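Long-range contacts in heavy metal cation tricomponent efflux pump ZneA(CzcA-like) (Cupriavidus metallidurans, PDB 4K0J), which exports zinc ions in exchange for protons, as the inner-membrane pump of a heavy-metal efflux system of the resistance-nodulation-cell division family: residues Tyr140-Lys145 with Lys313-Val318; Arg147-Leu152 with Gly177-Gln182; Val173-Gly178 with Arg596-Thr601; Arg234-Leu239 with Val260-Pro265; Gly269-Asp274 with Val591-Arg596. All blocks are in the same frame, centred on the assembly; numbering follows the deposited sequence.

Contact 1 (Tyr140-Lys145 with Lys313-Val318)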
# COMPACT_ATOMS: atom_id res chain seq x y z
N TYR C 140 6.30 -30.40 15.56
CA TYR C 140 5.60 -31.39 16.37
C TYR C 140 5.33 -32.66 15.58
O TYR C 140 5.50 -32.70 14.37
CB TYR C 140 4.27 -30.83 16.89
CG TYR C 140 3.20 -30.76 15.83
CD1 TYR C 140 2.29 -31.80 15.66
CD2 TYR C 140 3.10 -29.67 14.98
CE1 TYR C 140 1.31 -31.75 14.69
CE2 TYR C 140 2.13 -29.62 14.01
CZ TYR C 140 1.24 -30.66 13.86
OH TYR C 140 0.27 -30.60 12.88
N THR C 141 4.87 -33.68 16.30
CA THR C 141 4.51 -34.95 15.70
C THR C 141 3.29 -35.50 16.42
O THR C 141 3.14 -35.32 17.63
CB THR C 141 5.69 -35.95 15.78
OG1 THR C 141 6.78 -35.46 14.98
CG2 THR C 141 5.29 -37.31 15.27
N LEU C 142 2.40 -36.13 15.66
CA LEU C 142 1.28 -36.86 16.22
C LEU C 142 1.76 -38.20 16.77
O LEU C 142 2.14 -39.09 16.00
CB LEU C 142 0.22 -37.11 15.14
CG LEU C 142 -0.90 -36.08 14.90
CD1 LEU C 142 -1.64 -35.76 16.18
CD2 LEU C 142 -0.36 -34.82 14.26
N VAL C 143 1.75 -38.36 18.10
CA VAL C 143 2.07 -39.67 18.67
C VAL C 143 0.84 -40.46 19.10
O VAL C 143 -0.19 -39.89 19.46
CB VAL C 143 3.04 -39.59 19.87
CG1 VAL C 143 4.37 -39.01 19.44
CG2 VAL C 143 2.42 -38.81 21.01
N SER C 144 0.99 -41.77 19.04
CA SER C 144 -0.02 -42.72 19.47
C SER C 144 0.64 -44.08 19.60
O SER C 144 1.73 -44.31 19.08
CB SER C 144 -1.15 -42.79 18.44
OG SER C 144 -2.13 -43.74 18.84
N LYS C 145 -0.02 -44.99 20.31
CA LYS C 145 0.50 -46.35 20.46
C LYS C 145 -0.38 -47.33 19.70
O LYS C 145 0.09 -48.39 19.27
CB LYS C 145 0.58 -46.73 21.95
CG LYS C 145 1.59 -45.90 22.74
CD LYS C 145 1.75 -46.39 24.17
CE LYS C 145 2.89 -45.66 24.87
NZ LYS C 145 3.10 -46.14 26.27
N LYS C 313 -8.33 -39.96 22.24
CA LYS C 313 -7.38 -40.23 23.31
C LYS C 313 -6.26 -41.13 22.78
O LYS C 313 -6.43 -41.83 21.78
CB LYS C 313 -8.10 -40.86 24.51
CG LYS C 313 -8.55 -39.85 25.56
CD LYS C 313 -9.23 -38.62 24.96
CE LYS C 313 -10.63 -38.93 24.44
NZ LYS C 313 -11.31 -37.73 23.86
N ASP C 314 -5.11 -41.09 23.46
CA ASP C 314 -3.88 -41.71 22.97
C ASP C 314 -3.56 -41.27 21.55
O ASP C 314 -3.12 -42.05 20.71
CB ASP C 314 -3.91 -43.24 23.06
CG ASP C 314 -2.53 -43.86 22.89
OD1 ASP C 314 -1.71 -43.77 23.83
OD2 ASP C 314 -2.26 -44.43 21.81
N VAL C 315 -3.84 -40.00 21.29
CA VAL C 315 -3.33 -39.31 20.13
C VAL C 315 -2.97 -37.93 20.64
O VAL C 315 -3.85 -37.12 20.96
CB VAL C 315 -4.35 -39.22 18.98
CG1 VAL C 315 -3.97 -38.11 18.00
CG2 VAL C 315 -4.45 -40.55 18.26
N LYS C 316 -1.68 -37.68 20.77
CA LYS C 316 -1.22 -36.43 21.35
C LYS C 316 -0.28 -35.71 20.40
O LYS C 316 0.64 -36.31 19.86
CB LYS C 316 -0.53 -36.69 22.70
CG LYS C 316 -1.44 -37.27 23.77
CD LYS C 316 -2.56 -36.29 24.13
CE LYS C 316 -3.47 -36.84 25.23
NZ LYS C 316 -4.30 -37.99 24.78
N VAL C 317 -0.54 -34.43 20.17
CA VAL C 317 0.39 -33.60 19.42
C VAL C 317 1.51 -33.21 20.36
O VAL C 317 1.29 -32.54 21.37
CB VAL C 317 -0.29 -32.34 18.82
CG1 VAL C 317 -1.36 -31.82 19.74
CG2 VAL C 317 0.74 -31.27 18.57
N VAL C 318 2.72 -33.67 20.06
CA VAL C 318 3.84 -33.38 20.93
C VAL C 318 4.96 -32.71 20.16
O VAL C 318 5.37 -33.20 19.11
CB VAL C 318 4.37 -34.65 21.61
CG1 VAL C 318 4.24 -35.82 20.68
CG2 VAL C 318 5.82 -34.47 22.04
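Residues Tyr-140 to Val-143 and Lys-316 to Val-318 pair as antiparallel strands in a ferredoxin-like (beta-alpha-beta-beta-alpha-beta) unit of the periplasmic porter region of this RND pump. They are the first and last strands of the unit. Thr-141 and Val-318 form one hydrogen-bonded pair, with N-to-O distances of 2.9 Å (Thr-141 N to Val-318 O) and 3.0 Å (Val-318 N to Thr-141 O). Val-143 and Lys-316 form the second. Leu-142 and Val-317 are the non-hydrogen-bonded pair between them.

Leu-142 and Val-317 point to one face of the sheet. Here Val-317 CG2 packs obliquely on the Tyr-140 ring, 3.3 Å from CD1. Leu-142 CD1 meets Val-315 CG1 at 3.8 Å. The helices 149-164 and 292-310 cover this side, and Tyr-140 OH is hydrogen-bonded to Gln-156. On the other face Val-143 and Val-318 meet through their CG1 methyls, the two side chains nearly perpendicular.

At Ser-144 and Lys-145 the contact becomes polar. Asp-314 OD2 accepts from Lys-145 N at 2.8 Å on its syn side, with a nearly straight N-H...O angle of 168°. Ser-144 has OG anti to the backbone N (chi1 179°). This places OG 2.7 Å from Asp-314 O and 3.1 Å from Asp-314 OD2. The same hydroxyl accepts from Arg-147 N. Backbone bonds and the packing of the Tyr-140, Leu-142, Val-315 and Val-317 face thus hold the paired strands, while one carboxylate and one hydroxyl secure the loop ends.

Contact 2 (Arg147-Leu152 with Gly177-Gln182)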
# COMPACT_ATOMS: atom_id res chain seq x y z
N ARG C 147 -2.88 -46.16 17.21
CA ARG C 147 -3.41 -45.63 15.95
C ARG C 147 -2.44 -45.79 14.79
O ARG C 147 -1.22 -45.71 14.96
CB ARG C 147 -3.81 -44.18 16.11
CG ARG C 147 -5.02 -43.81 15.29
CD ARG C 147 -5.90 -42.80 15.99
NE ARG C 147 -6.30 -43.24 17.32
CZ ARG C 147 -7.38 -43.97 17.57
NH1 ARG C 147 -8.17 -44.33 16.56
NH2 ARG C 147 -7.68 -44.33 18.81
N ASP C 148 -2.99 -46.00 13.60
CA ASP C 148 -2.18 -46.27 12.42
C ASP C 148 -1.93 -45.01 11.60
O ASP C 148 -2.74 -44.09 11.61
CB ASP C 148 -2.85 -47.33 11.55
CG ASP C 148 -4.30 -47.01 11.26
OD1 ASP C 148 -5.14 -47.22 12.16
OD2 ASP C 148 -4.59 -46.54 10.13
N LEU C 149 -0.81 -45.00 10.89
CA LEU C 149 -0.33 -43.81 10.19
C LEU C 149 -1.35 -43.15 9.26
O LEU C 149 -1.30 -41.94 9.03
CB LEU C 149 0.95 -44.14 9.42
CG LEU C 149 1.77 -42.92 8.98
CD1 LEU C 149 2.20 -42.12 10.19
CD2 LEU C 149 2.97 -43.34 8.16
N ARG C 150 -2.28 -43.93 8.71
CA ARG C 150 -3.33 -43.36 7.87
C ARG C 150 -4.30 -42.56 8.74
O ARG C 150 -4.67 -41.43 8.40
CB ARG C 150 -4.05 -44.45 7.06
CG ARG C 150 -5.15 -43.92 6.13
CD ARG C 150 -6.56 -44.02 6.75
NE ARG C 150 -7.60 -43.46 5.90
CZ ARG C 150 -8.91 -43.56 6.15
NH1 ARG C 150 -9.32 -44.21 7.23
NH2 ARG C 150 -9.80 -43.01 5.33
N GLU C 151 -4.71 -43.15 9.87
CA GLU C 151 -5.59 -42.47 10.81
C GLU C 151 -4.95 -41.19 11.35
O GLU C 151 -5.61 -40.15 11.44
CB GLU C 151 -5.98 -43.39 11.97
CG GLU C 151 -6.90 -44.52 11.55
CD GLU C 151 -7.65 -45.14 12.72
OE1 GLU C 151 -8.90 -45.12 12.72
OE2 GLU C 151 -6.98 -45.65 13.65
N LEU C 152 -3.67 -41.27 11.68
CA LEU C 152 -2.92 -40.10 12.11
C LEU C 152 -2.81 -39.07 10.99
O LEU C 152 -2.74 -37.87 11.25
CB LEU C 152 -1.54 -40.50 12.61
CG LEU C 152 -1.57 -41.41 13.83
CD1 LEU C 152 -0.18 -41.53 14.43
CD2 LEU C 152 -2.58 -40.89 14.84
N GLY C 177 5.08 -36.34 5.97
CA GLY C 177 4.92 -37.72 6.39
C GLY C 177 3.48 -38.17 6.35
O GLY C 177 2.61 -37.47 5.84
N GLY C 178 3.22 -39.35 6.89
CA GLY C 178 1.87 -39.87 6.88
C GLY C 178 1.42 -40.28 5.49
O GLY C 178 2.24 -40.47 4.60
N LEU C 179 0.11 -40.40 5.30
CA LEU C 179 -0.42 -40.93 4.05
C LEU C 179 -1.72 -40.26 3.65
O LEU C 179 -2.74 -40.41 4.31
CB LEU C 179 -0.69 -42.43 4.19
CG LEU C 179 0.43 -43.33 4.70
CD1 LEU C 179 -0.16 -44.58 5.31
CD2 LEU C 179 1.39 -43.68 3.56
N THR C 180 -1.68 -39.51 2.54
CA THR C 180 -2.92 -38.99 1.97
C THR C 180 -3.69 -40.16 1.36
O THR C 180 -3.10 -41.06 0.78
CB THR C 180 -2.65 -37.91 0.91
OG1 THR C 180 -1.91 -38.49 -0.17
CG2 THR C 180 -1.83 -36.78 1.49
N THR C 181 -5.00 -40.14 1.52
CA THR C 181 -5.83 -41.28 1.13
C THR C 181 -6.60 -40.98 -0.16
O THR C 181 -7.26 -39.95 -0.28
CB THR C 181 -6.84 -41.65 2.24
OG1 THR C 181 -6.13 -41.99 3.44
CG2 THR C 181 -7.72 -42.82 1.82
N GLN C 182 -6.52 -41.89 -1.12
CA GLN C 182 -7.25 -41.72 -2.37
C GLN C 182 -8.01 -42.98 -2.75
O GLN C 182 -7.76 -44.06 -2.22
CB GLN C 182 -6.31 -41.28 -3.50
CG GLN C 182 -5.11 -42.17 -3.73
CD GLN C 182 -4.12 -41.54 -4.68
OE1 GLN C 182 -3.29 -42.23 -5.28
NE2 GLN C 182 -4.19 -40.21 -4.82
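Leu-149 and Arg-150, in the first turn of helix 149-164, reach in different directions to the segment 177-182, which links strands 170-177 and 182-187. The Leu-149 side chain has CG anti to the backbone N (chi1 -163°). This lays the branch point on the backbone of Gly-178, with CG 3.7 Å from Gly-178 CA and both methyls close to the same atom. Gly-178 has a positive phi, which favours glycine.

Leu-179 approaches from the loop. Its CD1 sits 4.1 Å from Arg-150 N and comes near CB of both Leu-149 and Arg-150.

Arg-150 leaves the helix with an extended first torsion, then bends at chi2 (-97°). The bend carries NE to Thr-181 OG1, to which it donates a hydrogen bond at 3.2 Å and 164°. The hydroxyl lies at the edge of the guanidinium group, in its plane. The two side chains run almost square to each other. Thr-181 OG1 also has a weak bond to Glu-154, so the hydroxyl is held from two places on the helix.

Asp-148 is the N-cap, with a weak bond from Glu-151 N. Ser-153 OG is hydrogen-bonded to both Leu-149 O and Leu-179 N. Leu-149 also rests on Ile-280 of strand 280-287.

Contact 3 (Val173-Gly178 with Arg596-Thr601)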
# COMPACT_ATOMS: atom_id res chain seq x y z
N VAL C 173 0.74 -24.00 7.94
CA VAL C 173 1.31 -25.17 8.58
C VAL C 173 1.79 -26.14 7.51
O VAL C 173 1.07 -26.43 6.56
CB VAL C 173 0.27 -25.89 9.45
CG1 VAL C 173 0.95 -26.61 10.60
CG2 VAL C 173 -0.75 -24.91 9.97
N ALA C 174 3.01 -26.65 7.68
CA ALA C 174 3.61 -27.55 6.70
C ALA C 174 3.61 -29.01 7.16
O ALA C 174 4.26 -29.36 8.15
CB ALA C 174 5.02 -27.10 6.38
N ASN C 175 2.90 -29.87 6.44
CA ASN C 175 2.88 -31.29 6.78
C ASN C 175 4.05 -32.04 6.15
O ASN C 175 4.51 -31.68 5.07
CB ASN C 175 1.57 -31.94 6.33
CG ASN C 175 1.60 -33.45 6.46
OD1 ASN C 175 1.97 -33.98 7.51
ND2 ASN C 175 1.23 -34.15 5.40
N PHE C 176 4.52 -33.08 6.84
CA PHE C 176 5.53 -33.98 6.27
C PHE C 176 5.32 -35.37 6.85
O PHE C 176 5.39 -35.58 8.06
CB PHE C 176 6.94 -33.47 6.58
CG PHE C 176 8.02 -34.13 5.76
CD1 PHE C 176 8.98 -33.35 5.13
CD2 PHE C 176 8.12 -35.51 5.66
CE1 PHE C 176 9.99 -33.94 4.39
CE2 PHE C 176 9.13 -36.10 4.93
CZ PHE C 176 10.07 -35.31 4.29
N GLY C 177 5.08 -36.34 5.97
CA GLY C 177 4.92 -37.72 6.39
C GLY C 177 3.48 -38.17 6.35
O GLY C 177 2.61 -37.47 5.84
N GLY C 178 3.22 -39.35 6.89
CA GLY C 178 1.87 -39.87 6.88
C GLY C 178 1.42 -40.28 5.49
O GLY C 178 2.24 -40.47 4.60
N ARG C 596 10.45 -35.43 0.13
CA ARG C 596 9.63 -34.23 0.00
C ARG C 596 8.34 -34.31 0.83
O ARG C 596 7.96 -35.38 1.30
CB ARG C 596 9.27 -33.99 -1.47
CG ARG C 596 8.33 -35.04 -2.05
CD ARG C 596 8.10 -34.84 -3.54
NE ARG C 596 9.33 -35.04 -4.31
CZ ARG C 596 9.40 -34.94 -5.63
NH1 ARG C 596 8.31 -34.64 -6.33
NH2 ARG C 596 10.55 -35.13 -6.25
N ASN C 597 7.68 -33.17 0.99
CA ASN C 597 6.46 -33.08 1.78
C ASN C 597 5.18 -32.95 0.95
O ASN C 597 4.97 -33.68 -0.01
CB ASN C 597 6.57 -31.92 2.77
CG ASN C 597 7.51 -30.83 2.29
OD1 ASN C 597 8.49 -31.10 1.60
ND2 ASN C 597 7.20 -29.58 2.64
N ASP C 598 4.32 -32.01 1.33
CA ASP C 598 3.04 -31.85 0.65
C ASP C 598 2.99 -30.62 -0.26
O ASP C 598 2.55 -30.71 -1.41
CB ASP C 598 1.89 -31.80 1.67
CG ASP C 598 1.70 -33.13 2.40
OD1 ASP C 598 0.56 -33.41 2.83
OD2 ASP C 598 2.68 -33.89 2.53
N GLU C 599 3.45 -29.49 0.27
CA GLU C 599 3.37 -28.21 -0.43
C GLU C 599 4.21 -28.16 -1.71
O GLU C 599 3.68 -28.07 -2.81
CB GLU C 599 3.78 -27.06 0.50
CG GLU C 599 2.88 -26.88 1.72
CD GLU C 599 3.18 -27.88 2.82
OE1 GLU C 599 4.28 -28.48 2.79
OE2 GLU C 599 2.33 -28.05 3.71
N GLY C 600 5.53 -28.21 -1.55
CA GLY C 600 6.43 -28.16 -2.69
C GLY C 600 7.36 -26.97 -2.60
O GLY C 600 7.83 -26.46 -3.61
N THR C 601 7.62 -26.52 -1.37
CA THR C 601 8.56 -25.43 -1.13
C THR C 601 9.98 -25.98 -1.00
O THR C 601 10.93 -25.26 -0.69
CB THR C 601 8.18 -24.63 0.12
OG1 THR C 601 7.93 -25.53 1.21
CG2 THR C 601 6.91 -23.84 -0.14
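Phe-176 lays one ring face against the backbone of Arg-596 and Asn-597. Arg-596 O stands 3.7 Å above the ring plane, toward the rim. Asn-597 touches the ring through CB, which meets CD1 of Phe-176, also at 3.7 Å. The side chains cross almost squarely, although the Asn-597 amide plane is turned only 5° from that of the ring. Phe-176 CG is anti to the backbone N (chi1 -165°), which swings the ring toward the loop.

The next residue back makes a polar link. Asn-175 ND2 donates to Asp-598 OD1 at 2.8 Å. The carboxylate oxygen lies in the amide plane, but the nitrogen approaches from above the carboxylate plane, and the two flat groups are 85° apart. Asn-175 OD1 accepts from Gln-156 NE2, so both ends of the amide are held and its rotation is fixed.

Glu-599 OE2 receives a weak bond from Asn-175 N at 3.3 Å. Asn-597 ND2 gives a weak bond to Glu-599 OE1. Glu-599 is poorly ordered, so both bonds are uncertain.

Strand 170-177 pairs with strand 280-287. Helix 149-164 packs on Asn-175 and Asp-598 through Phe-157. The loop 596-601 joins strands 587-595 and 608-615 of another sheet and so brings that sheet up against strand 170-177.

Contact 4 (Arg234-Leu239 with Val260-Pro265)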
# COMPACT_ATOMS: atom_id res chain seq x y z
N ARG C 234 -19.84 -41.13 -3.57
CA ARG C 234 -19.72 -41.08 -2.11
C ARG C 234 -18.71 -42.07 -1.55
O ARG C 234 -18.03 -41.80 -0.58
CB ARG C 234 -21.08 -41.33 -1.43
CG ARG C 234 -22.09 -40.20 -1.60
CD ARG C 234 -21.62 -38.92 -0.93
NE ARG C 234 -22.58 -37.83 -1.14
CZ ARG C 234 -22.30 -36.55 -0.95
NH1 ARG C 234 -21.09 -36.17 -0.56
NH2 ARG C 234 -23.25 -35.63 -1.15
N ASN C 235 -18.64 -43.24 -2.17
CA ASN C 235 -17.69 -44.24 -1.73
C ASN C 235 -17.36 -45.18 -2.88
O ASN C 235 -18.06 -45.19 -3.89
CB ASN C 235 -18.22 -45.01 -0.52
CG ASN C 235 -19.59 -45.60 -0.76
OD1 ASN C 235 -20.07 -45.67 -1.89
ND2 ASN C 235 -20.24 -46.03 0.31
N LEU C 236 -16.30 -45.97 -2.71
CA LEU C 236 -15.87 -46.88 -3.76
C LEU C 236 -16.96 -47.88 -4.14
O LEU C 236 -16.91 -48.51 -5.20
CB LEU C 236 -14.57 -47.60 -3.38
CG LEU C 236 -14.29 -47.90 -1.91
CD1 LEU C 236 -15.08 -49.09 -1.42
CD2 LEU C 236 -12.80 -48.14 -1.71
N ASP C 237 -17.96 -48.01 -3.27
CA ASP C 237 -19.15 -48.76 -3.60
C ASP C 237 -19.87 -48.07 -4.75
O ASP C 237 -20.30 -48.72 -5.70
CB ASP C 237 -20.08 -48.84 -2.39
CG ASP C 237 -19.31 -48.96 -1.09
OD1 ASP C 237 -18.17 -49.46 -1.11
OD2 ASP C 237 -19.85 -48.55 -0.04
N ASP C 238 -19.98 -46.75 -4.67
CA ASP C 238 -20.63 -45.98 -5.73
C ASP C 238 -19.70 -45.82 -6.92
O ASP C 238 -20.11 -45.38 -7.99
CB ASP C 238 -21.09 -44.61 -5.22
CG ASP C 238 -22.02 -44.70 -4.02
OD1 ASP C 238 -22.57 -45.79 -3.77
OD2 ASP C 238 -22.22 -43.68 -3.33
N LEU C 239 -18.43 -46.16 -6.72
CA LEU C 239 -17.44 -46.14 -7.80
C LEU C 239 -17.47 -47.45 -8.56
O LEU C 239 -17.34 -47.47 -9.78
CB LEU C 239 -16.03 -45.90 -7.25
CG LEU C 239 -14.92 -45.78 -8.30
CD1 LEU C 239 -15.17 -44.61 -9.22
CD2 LEU C 239 -13.56 -45.66 -7.66
N VAL C 260 -10.88 -52.33 -7.37
CA VAL C 260 -11.15 -50.97 -6.92
C VAL C 260 -11.06 -50.88 -5.40
O VAL C 260 -11.88 -51.45 -4.68
CB VAL C 260 -12.52 -50.45 -7.41
CG1 VAL C 260 -13.60 -51.52 -7.28
CG2 VAL C 260 -12.91 -49.17 -6.66
N VAL C 261 -10.06 -50.16 -4.92
CA VAL C 261 -9.81 -50.09 -3.48
C VAL C 261 -9.39 -48.70 -3.04
O VAL C 261 -9.15 -47.81 -3.86
CB VAL C 261 -8.70 -51.06 -3.06
CG1 VAL C 261 -9.21 -52.49 -3.01
CG2 VAL C 261 -7.50 -50.93 -4.00
N LEU C 262 -9.31 -48.53 -1.73
CA LEU C 262 -8.66 -47.37 -1.14
C LEU C 262 -7.16 -47.47 -1.42
O LEU C 262 -6.65 -48.53 -1.76
CB LEU C 262 -8.90 -47.35 0.37
CG LEU C 262 -9.56 -46.12 0.99
CD1 LEU C 262 -11.04 -46.08 0.62
CD2 LEU C 262 -9.37 -46.13 2.50
N GLY C 263 -6.46 -46.35 -1.27
CA GLY C 263 -5.04 -46.34 -1.54
C GLY C 263 -4.41 -44.98 -1.29
O GLY C 263 -5.06 -44.06 -0.79
N ASN C 264 -3.14 -44.87 -1.64
CA ASN C 264 -2.38 -43.66 -1.44
C ASN C 264 -1.45 -43.42 -2.62
O ASN C 264 -0.93 -44.37 -3.19
CB ASN C 264 -1.56 -43.77 -0.16
CG ASN C 264 -0.63 -44.96 -0.17
OD1 ASN C 264 -1.03 -46.08 0.15
ND2 ASN C 264 0.62 -44.72 -0.54
N PRO C 265 -1.23 -42.15 -2.98
CA PRO C 265 -0.33 -41.81 -4.08
C PRO C 265 1.11 -42.15 -3.73
O PRO C 265 1.41 -42.34 -2.55
CB PRO C 265 -0.50 -40.30 -4.21
CG PRO C 265 -0.84 -39.87 -2.85
CD PRO C 265 -1.71 -40.94 -2.29
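Leu-236 is the main bump of this small apolar contact. Its CD2 methyl settles over the backbone where Val-261 runs into Leu-262. It lies 3.5 Å from Leu-262 N and 3.7 Å from Val-261 C. The side chain of Leu-262 walls one side of this hollow, with CD1 3.6 Å from Leu-236 CD2. The two leucines meet methyl to methyl, their side chains at about a right angle.

A second fit runs the other way. Val-260 CG2 is the bump, and it enters the shallow groove between Leu-236 and Leu-239. It is 4.0 Å from Leu-236 CB and 3.7 Å from Leu-239 CD2. Val-260 CG2 is anti to the backbone N, which directs it at the helix. Leu-239 and Val-260 lie alongside each other, pointing opposite ways.

The short helix about 236-239 is weakly bonded. Asn-235 is its N-cap and accepts from Asp-238 N through OD1, at 3.0 Å. Arg-234 makes a weak bond to Gln-63 of the second subunit.

The contact lies at the surface, in the region that corresponds to the docking domain of RND pumps. Strand 259-263 is the outermost strand of its sheet within the chain and pairs with strand 182-187. From that strand Phe-183 touches Leu-236 and Leu-185 touches Val-260, extending the apolar patch.

Contact 5 (Gly269-Asp274 with Val591-Arg596)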
# COMPACT_ATOMS: atom_id res chain seq x y z
N GLY C 269 7.73 -37.95 0.89
CA GLY C 269 8.93 -38.35 1.59
C GLY C 269 8.54 -39.19 2.79
O GLY C 269 7.36 -39.50 2.99
N ILE C 270 9.53 -39.56 3.59
CA ILE C 270 9.27 -40.24 4.85
C ILE C 270 9.90 -39.43 5.98
O ILE C 270 10.97 -38.84 5.81
CB ILE C 270 9.82 -41.67 4.84
CG1 ILE C 270 9.30 -42.43 3.62
CG2 ILE C 270 9.44 -42.41 6.11
CD1 ILE C 270 9.85 -43.84 3.50
N LEU C 271 9.22 -39.38 7.11
CA LEU C 271 9.75 -38.70 8.28
C LEU C 271 9.98 -39.72 9.37
O LEU C 271 9.13 -40.58 9.60
CB LEU C 271 8.76 -37.65 8.78
CG LEU C 271 9.11 -37.05 10.14
CD1 LEU C 271 9.65 -35.64 9.96
CD2 LEU C 271 7.90 -37.06 11.05
N GLY C 272 11.13 -39.64 10.03
CA GLY C 272 11.47 -40.61 11.05
C GLY C 272 11.81 -39.97 12.38
O GLY C 272 12.19 -38.80 12.43
N MET C 273 11.68 -40.74 13.46
CA MET C 273 12.07 -40.26 14.78
C MET C 273 12.68 -41.39 15.62
O MET C 273 13.06 -42.42 15.08
CB MET C 273 10.88 -39.64 15.50
CG MET C 273 11.25 -38.43 16.32
SD MET C 273 9.85 -37.74 17.20
CE MET C 273 10.64 -36.37 18.03
N ASP C 274 12.79 -41.16 16.92
CA ASP C 274 13.37 -42.13 17.86
C ASP C 274 12.84 -43.54 17.60
O ASP C 274 11.76 -43.89 18.07
CB ASP C 274 13.04 -41.73 19.30
CG ASP C 274 12.94 -40.23 19.49
OD1 ASP C 274 13.78 -39.50 18.91
OD2 ASP C 274 12.02 -39.78 20.20
N VAL C 591 15.07 -36.28 14.53
CA VAL C 591 14.04 -36.32 13.50
C VAL C 591 14.66 -36.24 12.12
O VAL C 591 15.46 -35.36 11.85
CB VAL C 591 13.04 -35.15 13.67
CG1 VAL C 591 12.23 -34.95 12.40
CG2 VAL C 591 12.14 -35.37 14.86
N THR C 592 14.28 -37.15 11.24
CA THR C 592 14.73 -37.10 9.85
C THR C 592 13.58 -36.73 8.93
O THR C 592 12.45 -37.21 9.11
CB THR C 592 15.33 -38.45 9.38
OG1 THR C 592 14.30 -39.44 9.29
CG2 THR C 592 16.43 -38.92 10.32
N GLN C 593 13.87 -35.89 7.95
CA GLN C 593 12.92 -35.59 6.89
C GLN C 593 13.51 -36.01 5.55
O GLN C 593 14.04 -35.18 4.81
CB GLN C 593 12.62 -34.10 6.85
CG GLN C 593 12.24 -33.51 8.18
CD GLN C 593 12.10 -32.01 8.11
OE1 GLN C 593 11.98 -31.34 9.13
NE2 GLN C 593 12.13 -31.48 6.89
N VAL C 594 13.43 -37.30 5.24
CA VAL C 594 13.95 -37.75 3.96
C VAL C 594 12.91 -37.50 2.88
O VAL C 594 11.74 -37.79 3.07
CB VAL C 594 14.42 -39.24 3.99
CG1 VAL C 594 13.79 -40.00 5.15
CG2 VAL C 594 14.12 -39.94 2.67
N GLY C 595 13.34 -36.92 1.77
CA GLY C 595 12.44 -36.70 0.65
C GLY C 595 11.63 -35.42 0.75
O GLY C 595 12.07 -34.44 1.37
N ARG C 596 10.45 -35.43 0.13
CA ARG C 596 9.63 -34.23 0.00
C ARG C 596 8.34 -34.31 0.83
O ARG C 596 7.96 -35.38 1.30
CB ARG C 596 9.27 -33.99 -1.47
CG ARG C 596 8.33 -35.04 -2.05
CD ARG C 596 8.10 -34.84 -3.54
NE ARG C 596 9.33 -35.04 -4.31
CZ ARG C 596 9.40 -34.94 -5.63
NH1 ARG C 596 8.31 -34.64 -6.33
NH2 ARG C 596 10.55 -35.13 -6.25
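The flat groups that meet between Ile-270 to Gly-272 and Thr-592 to Val-594 are peptide groups of two antiparallel strands. They meet edge to edge, N-H to C=O, with the Gly-272 N donor tilted 20° from the Thr-592 carbonyl plane. The sheet they build has Leu-271 and Gln-593 on one face and Ile-270, Thr-592 and Val-594 on the other. Strand 587-595 belongs to a second ferredoxin-like unit of the porter region. Strand 269-272 comes from far back in the chain and adds a fifth strand at its edge.

Gly-272 and Thr-592 are a hydrogen-bonded pair, with Gly-272 N to Thr-592 O and Thr-592 N to Gly-272 O both at 2.9 Å. Ile-270 N donates to Val-594 O at the same distance. The return bond, from Val-594 N to Ile-270 O, is weak. Thr-592 OG1 also takes a weak bond from Gly-272 N. Its chi1 of 68° puts the hydroxyl over the glycine.

Helix 567-581 packs on the face of Ile-270, Thr-592 and Val-594. On the Leu-271 face, Leu-271 CD1 touches Val-591 CG1 at 3.6 Å and Gln-593 CG at 3.8 Å. Strand 280-287 approaches here through Gln-281, which makes a weak bond to Gln-593 OE1. Arg-139 makes another to the same oxygen.

Asp-274 turns back to His-589 and Val-590. The extended Met-273 chain passes at a slant over Val-591, whose CG2 is 3.5 Å from Met-273 CG and 3.6 Å from Met-273 CE.

How the contacts relate
Contact 5 is the most buried of the five, contacts 1, 2 and 3 are partly buried, and contact 4 lies at the surface. Contacts 1 and 5 are antiparallel strand pairings, each in its own sheet. Contacts 1, 2 and 3 all involve the first ferredoxin-like unit, and contact 3 joins it to the second. Arg-147 and Leu-152 of contact 2 pack on Val-315 of contact 1, and contacts 2 and 3 have Gly-177 and Gly-178 in common. Contact 3 meets contact 5 at Arg-596, where Phe-176 packs on Val-594 and Gln-593. Contact 4 adjoins contact 2 through Gln-182 and Gly-263. Backbone bonds dominate in contacts 1 and 5, side-chain polar links matter more in contacts 2 and 3, and contact 4 is apolar.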